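Local coordinates for protein ribonuclease VapC (Klebsiella pneumoniae, PDB 7BY3) that probably acts as the toxin of a toxin-antitoxin pair, a magnesium-dependent PIN-domain endoribonuclease that cleaves RNA, at residues F8-L13 with A91-T96; L104-R107 with D111-G114. All coordinates share one frame; numbering follows the deposited sequence.

How the contacts relate
Both contacts lie within the PIN domain, and their centres are about 9 Å apart. Contact 1 sets the turn at D9, after strand 6-8, against helix 88-99; contact 2 sets the end of strand 103-105 against the short helix that follows it. Strands 6-8 and 103-105 are parallel neighbours in one sheet, which brings D9 beside T106: D9 OD2 and T106 OG1 are 2.9 Å apart, a probable hydrogen bond, and D9 N lies 3.0 Å from I105 O. D9 and D90 are predicted magnesium ligands, with side chains about 5 Å apart, while the F112 side chain comes within about 4 Å of that of D90. Contact 1 thus holds part of the probable metal site, and contact 2 lies next to it.

Contact 1: residues F8-L13 with A91-T96; sequences FDTNIL and AIILAT
The contact rests on I93, which points from helix 88-99 at D9 and T10, where strand 6-8 gives way to helix 10-17. In I92, just before it, the backbone carbonyl oxygen is used within its own helix. I93 follows. Its CG1 lies anti to the carbonyl carbon (chi1 -74°), and the extended branch beyond carries CD1 out to D9 OD1 at 3.3 Å, while CG2 stays farther back, 4.2 Å from the same oxygen. The D9 and I93 side chains cross at about a right angle. T10 is touched more lightly, its OG1 lying 4.2 Å from I93 CD1; that hydroxyl is hydrogen-bonded to T40. A branched aliphatic residue suits this place, since it packs beside the acid and offers no polar group to compete for its oxygens.

Those oxygens have polar partners of their own. D9 OD1 takes T10 N at 2.6 Å, met from above the carboxylate plane, and OD2 bonds a polar side chain of another protein's chain as well as T106. These bonds would help to fix the carboxylate, a predicted magnesium ligand, near D90. Farther along, T96 turns its hydroxyl back to I92 O, with OG1 at 2.8 Å, as helical threonines can; T96 N bonds the same oxygen from the opposite face of the carbonyl plane. Around the contact, I93 also packs on L104 of strand 103-105 and on T40 of helix 38-50, while I92, A95 and T96 of helix 88-99 lean on helix 71-83.

Contact 2: residues L104-R107 with D111-G114; sequences LITR and DFAG
F112 projects its ring toward L104 and T106, and the contact between the segments is made by apolar groups. L104 supplies the closest approach: with CG anti to the backbone N (chi1 -180°), its CD2 methyl reaches the far end of the ring, 3.5 Å from F112 CE1 and 3.6 Å from F112 CZ. T106 adds its CG2 methyl, 3.9 Å from F112 CD2. Both methyls come obliquely to the ring, and both side chains cross that of F112 at about a right angle. A broad ring suits this position because it can meet two residues, L104 on the strand and T106 just past its end, alternate positions whose side chains both point toward it; V118 of strand 118-119 and L94 of helix 88-99 pack on it too.

Of the residues that touch, T106 also makes polar bonds. Threonine fits here by dividing its branches: the methyl meets the ring, while OG1, anti to the backbone N (chi1 175°), bonds the backbone N of N108 and, as a second-shell partner, the predicted magnesium ligand D9.

Strand 103-105, helix 109-112 and strand 118-119 form a beta-alpha-beta unit of the PIN domain, with F112 packed between its short helix and the sheet beside the probable metal site.

Contact 1: residues F8-L13 with A91-T96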
# COMPACT_ATOMS: atom_id res chain seq x y z
N PHE B 8 -9.10 12.72 -2.82
CA PHE B 8 -9.43 13.21 -1.49
C PHE B 8 -8.68 12.47 -0.39
O PHE B 8 -8.67 11.24 -0.33
CB PHE B 8 -10.94 13.11 -1.25
CG PHE B 8 -11.73 14.18 -1.95
CD1 PHE B 8 -12.20 13.99 -3.23
CD2 PHE B 8 -11.98 15.39 -1.32
CE1 PHE B 8 -12.92 14.98 -3.87
CE2 PHE B 8 -12.70 16.38 -1.96
CZ PHE B 8 -13.17 16.17 -3.24
N ASP B 9 -8.04 13.24 0.49
CA ASP B 9 -7.29 12.70 1.62
C ASP B 9 -8.24 12.16 2.68
O ASP B 9 -9.42 12.51 2.72
CB ASP B 9 -6.37 13.77 2.20
CG ASP B 9 -5.27 13.18 3.07
OD1 ASP B 9 -5.17 11.94 3.16
OD2 ASP B 9 -4.49 13.96 3.66
N THR B 10 -7.71 11.30 3.55
CA THR B 10 -8.50 10.59 4.54
C THR B 10 -9.33 11.50 5.46
O THR B 10 -10.48 11.19 5.76
CB THR B 10 -7.60 9.70 5.43
OG1 THR B 10 -6.74 8.91 4.60
CG2 THR B 10 -8.43 8.79 6.31
N ASN B 11 -8.74 12.61 5.88
CA ASN B 11 -9.39 13.50 6.84
C ASN B 11 -10.71 14.09 6.34
O ASN B 11 -11.59 14.42 7.14
CB ASN B 11 -8.44 14.63 7.25
CG ASN B 11 -7.88 15.39 6.06
OD1 ASN B 11 -6.78 15.11 5.59
ND2 ASN B 11 -8.64 16.36 5.57
N ILE B 12 -10.85 14.23 5.03
CA ILE B 12 -12.06 14.79 4.45
C ILE B 12 -13.20 13.78 4.47
O ILE B 12 -14.33 14.12 4.82
CB ILE B 12 -11.83 15.26 3.01
CG1 ILE B 12 -10.81 16.40 3.00
CG2 ILE B 12 -13.13 15.71 2.37
CD1 ILE B 12 -10.57 16.97 1.64
N LEU B 13 -12.90 12.54 4.10
CA LEU B 13 -13.89 11.46 4.15
C LEU B 13 -14.37 11.24 5.58
O LEU B 13 -15.57 11.08 5.81
CB LEU B 13 -13.31 10.17 3.58
CG LEU B 13 -13.23 10.04 2.05
CD1 LEU B 13 -12.70 8.68 1.67
CD2 LEU B 13 -14.59 10.26 1.43
N ALA B 91 3.20 10.68 1.81
CA ALA B 91 3.95 10.62 0.56
C ALA B 91 3.25 9.73 -0.47
O ALA B 91 3.25 10.04 -1.66
CB ALA B 91 5.36 10.11 0.82
N ILE B 92 2.66 8.64 -0.00
CA ILE B 92 1.99 7.69 -0.89
C ILE B 92 0.72 8.29 -1.49
O ILE B 92 0.45 8.12 -2.68
CB ILE B 92 1.65 6.38 -0.15
CG1 ILE B 92 2.94 5.66 0.27
CG2 ILE B 92 0.81 5.47 -1.02
CD1 ILE B 92 2.72 4.49 1.20
N ILE B 93 -0.03 9.02 -0.67
CA ILE B 93 -1.25 9.67 -1.13
C ILE B 93 -0.92 10.80 -2.11
O ILE B 93 -1.63 11.01 -3.09
CB ILE B 93 -2.08 10.19 0.06
CG1 ILE B 93 -2.76 9.02 0.77
CG2 ILE B 93 -3.14 11.18 -0.41
CD1 ILE B 93 -3.45 9.40 2.06
N LEU B 94 0.17 11.51 -1.84
CA LEU B 94 0.63 12.57 -2.74
C LEU B 94 1.18 11.98 -4.04
O LEU B 94 0.99 12.54 -5.11
CB LEU B 94 1.68 13.44 -2.06
CG LEU B 94 2.21 14.63 -2.87
CD1 LEU B 94 1.07 15.51 -3.34
CD2 LEU B 94 3.21 15.44 -2.05
N ALA B 95 1.87 10.85 -3.92
CA ALA B 95 2.42 10.16 -5.09
C ALA B 95 1.30 9.65 -5.99
O ALA B 95 1.41 9.69 -7.22
CB ALA B 95 3.31 9.01 -4.66
N THR B 96 0.24 9.16 -5.37
CA THR B 96 -0.92 8.66 -6.09
C THR B 96 -1.58 9.79 -6.89
O THR B 96 -1.98 9.59 -8.04
CB THR B 96 -1.94 8.03 -5.12
OG1 THR B 96 -1.36 6.89 -4.49
CG2 THR B 96 -3.20 7.61 -5.86

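Contact 2: residues L104-R107 with D111-G114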
# COMPACT_ATOMS: atom_id res chain seq x y z
N LEU B 104 -4.74 17.12 -5.00
CA LEU B 104 -4.84 16.54 -3.67
C LEU B 104 -5.57 17.50 -2.75
O LEU B 104 -5.10 18.60 -2.49
CB LEU B 104 -3.45 16.21 -3.11
CG LEU B 104 -3.44 15.59 -1.71
CD1 LEU B 104 -4.35 14.38 -1.64
CD2 LEU B 104 -2.02 15.22 -1.29
N ILE B 105 -6.73 17.08 -2.27
CA ILE B 105 -7.51 17.91 -1.38
C ILE B 105 -7.39 17.37 0.03
O ILE B 105 -7.77 16.23 0.31
CB ILE B 105 -9.00 17.99 -1.79
CG1 ILE B 105 -9.12 18.28 -3.28
CG2 ILE B 105 -9.71 19.07 -1.03
CD1 ILE B 105 -9.35 17.06 -4.11
N THR B 106 -6.82 18.18 0.91
CA THR B 106 -6.54 17.77 2.28
C THR B 106 -6.66 18.96 3.22
O THR B 106 -6.45 20.10 2.82
CB THR B 106 -5.13 17.16 2.40
OG1 THR B 106 -4.85 16.87 3.78
CG2 THR B 106 -4.08 18.11 1.86
N ARG B 107 -7.01 18.69 4.47
CA ARG B 107 -7.04 19.74 5.48
C ARG B 107 -5.67 19.98 6.09
O ARG B 107 -5.51 20.86 6.93
CB ARG B 107 -8.03 19.39 6.59
CG ARG B 107 -9.30 20.22 6.57
CD ARG B 107 -10.12 19.97 7.82
NE ARG B 107 -10.77 18.66 7.77
CZ ARG B 107 -10.30 17.58 8.38
NH1 ARG B 107 -10.94 16.43 8.29
NH2 ARG B 107 -9.20 17.66 9.10
N ASP B 111 1.84 19.93 6.83
CA ASP B 111 2.68 19.09 5.98
C ASP B 111 2.70 19.51 4.51
O ASP B 111 3.75 19.44 3.86
CB ASP B 111 2.23 17.63 6.09
CG ASP B 111 2.42 17.06 7.49
OD1 ASP B 111 3.38 17.48 8.18
OD2 ASP B 111 1.63 16.18 7.90
N PHE B 112 1.55 19.91 3.97
CA PHE B 112 1.42 20.06 2.52
C PHE B 112 1.54 21.46 1.91
O PHE B 112 1.45 21.60 0.69
CB PHE B 112 0.08 19.45 2.08
CG PHE B 112 0.13 17.97 1.90
CD1 PHE B 112 0.78 17.42 0.81
CD2 PHE B 112 -0.46 17.12 2.82
CE1 PHE B 112 0.84 16.06 0.63
CE2 PHE B 112 -0.41 15.75 2.64
CZ PHE B 112 0.24 15.22 1.55
N ALA B 113 1.72 22.49 2.72
CA ALA B 113 1.83 23.84 2.17
C ALA B 113 3.12 24.01 1.37
O ALA B 113 4.19 23.58 1.80
CB ALA B 113 1.75 24.88 3.28
N GLY B 114 3.01 24.65 0.21
CA GLY B 114 4.16 24.84 -0.66
C GLY B 114 4.30 23.72 -1.67
O GLY B 114 5.15 23.77 -2.55